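Local structure of coronin (Toxoplasma gondii, 4OZU) at residues Q108-E111 and E112-G115. The protein probably binds actin filaments, this part being the WD40 beta-propeller domain of a longer parasite protein with a coiled coil. Sequence-based numbering, arbitrary orientation.
Sequences QLPE and EVTG
In the loop that leaves strand 104-108 of a WD40 propeller blade, Val113 folds back onto Leu109 and Pro110 across a type VIII beta turn over Pro110-Val113. The backbone is helical at Glu111 (psi -47°) and extended at Glu112 (psi 114°), and CA of Pro110 lies 6.0 Å from CA of Val113. One methyl group carries the contact: CG2 of Val113 comes within 3.8 Å of O of Pro110. It also lies 4.1 Å from CB of Leu109, and equally 4.1 Å from CD of Pro110. The valine's first torsion (chi1 176°) sets CG1 anti to the backbone N and leaves CG2 beside that nitrogen, the branch that faces the turn. The side chains of Pro110 and Val113 cross at about a right angle, and the proline ring also rests on backbone, with CG 3.5 Å from O of Glu112.

No hydrogen bond closes the turn, as is usual for type VIII: Pro110 O and Val113 N are 4.5 Å apart. Just beyond it, Thr114 N bonds to Thr117 OG1. Glu111 and Glu112 are exposed at the bend, with OE1 of Glu111 standing 5.0 Å from OE2 of Glu112.

Leu109, buried just before the turn, and Val113 at its end both pack on Tyr45; Leu109 also touches Ile75, and Val113 Ala73. They thereby join the loop to strands 45-49 and 73-75 of the adjacent blade, an apolar seam between blades as in WD40 beta-propellers.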
loop_
_atom_site.group_PDB
_atom_site.type_symbol
_atom_site.label_atom_id
_atom_site.label_comp_id
_atom_site.label_asym_id
_atom_site.label_seq_id
_atom_site.Cartn_x
_atom_site.Cartn_y
_atom_site.Cartn_z
ATOM N N GLN A 108 -15.848 5.008 -9.837
ATOM C CA GLN A 108 -15.977 6.432 -9.545
ATOM C C GLN A 108 -17.128 6.677 -8.580
ATOM O O GLN A 108 -18.300 6.530 -8.941
ATOM C CB GLN A 108 -16.190 7.237 -10.823
ATOM C CG GLN A 108 -16.156 8.742 -10.600
ATOM C CD GLN A 108 -16.181 9.525 -11.894
ATOM O OE1 GLN A 108 -16.706 9.060 -12.905
ATOM N NE2 GLN A 108 -15.604 10.719 -11.871
ATOM N N LEU A 109 -16.794 7.060 -7.351
ATOM C CA LEU A 109 -17.806 7.365 -6.338
ATOM C C LEU A 109 -18.558 8.649 -6.674
ATOM O O LEU A 109 -18.010 9.540 -7.324
ATOM C CB LEU A 109 -17.155 7.493 -4.957
ATOM C CG LEU A 109 -16.563 6.199 -4.396
ATOM C CD1 LEU A 109 -15.560 6.497 -3.304
ATOM C CD2 LEU A 109 -17.665 5.294 -3.870
ATOM N N PRO A 110 -19.819 8.759 -6.224
ATOM C CA PRO A 110 -20.560 10.003 -6.446
ATOM C C PRO A 110 -19.976 11.145 -5.630
ATOM O O PRO A 110 -19.137 10.888 -4.764
ATOM C CB PRO A 110 -21.978 9.659 -5.973
ATOM C CG PRO A 110 -21.780 8.581 -4.966
ATOM C CD PRO A 110 -20.610 7.776 -5.461
ATOM N N GLU A 111 -20.402 12.375 -5.900
ATOM C CA GLU A 111 -19.931 13.527 -5.137
ATOM C C GLU A 111 -20.248 13.352 -3.654
ATOM O O GLU A 111 -19.391 13.569 -2.796
ATOM C CB GLU A 111 -20.562 14.821 -5.657
ATOM C CG GLU A 111 -19.580 15.749 -6.362
ATOM C CD GLU A 111 -20.130 17.155 -6.550
ATOM O OE1 GLU A 111 -20.670 17.723 -5.577
ATOM O OE2 GLU A 111 -20.026 17.692 -7.673
ATOM N N GLU A 112 -21.483 12.949 -3.369
ATOM C CA GLU A 112 -21.936 12.705 -2.002
ATOM C C GLU A 112 -22.141 11.213 -1.755
ATOM O O GLU A 112 -23.025 10.595 -2.347
ATOM C CB GLU A 112 -23.237 13.464 -1.727
ATOM C CG GLU A 112 -23.109 14.975 -1.842
ATOM C CD GLU A 112 -24.456 15.671 -1.931
ATOM O OE1 GLU A 112 -25.427 15.175 -1.320
ATOM O OE2 GLU A 112 -24.546 16.710 -2.620
ATOM N N VAL A 113 -21.318 10.645 -0.880
ATOM C CA VAL A 113 -21.411 9.232 -0.524
ATOM C C VAL A 113 -22.193 9.064 0.776
ATOM O O VAL A 113 -21.752 9.517 1.834
ATOM C CB VAL A 113 -20.016 8.603 -0.367
ATOM C CG1 VAL A 113 -20.115 7.163 0.108
ATOM C CG2 VAL A 113 -19.257 8.673 -1.684
ATOM N N THR A 114 -23.349 8.410 0.689
ATOM C CA THR A 114 -24.192 8.164 1.855
ATOM C C THR A 114 -24.389 6.667 2.059
ATOM O O THR A 114 -23.880 5.859 1.288
ATOM C CB THR A 114 -25.573 8.829 1.714
ATOM O OG1 THR A 114 -26.374 8.082 0.791
ATOM C CG2 THR A 114 -25.438 10.265 1.227
ATOM N N GLY A 115 -25.151 6.308 3.089
ATOM C CA GLY A 115 -25.414 4.915 3.403
ATOM C C GLY A 115 -26.293 4.220 2.380
ATOM O O GLY A 115 -26.417 2.996 2.404
#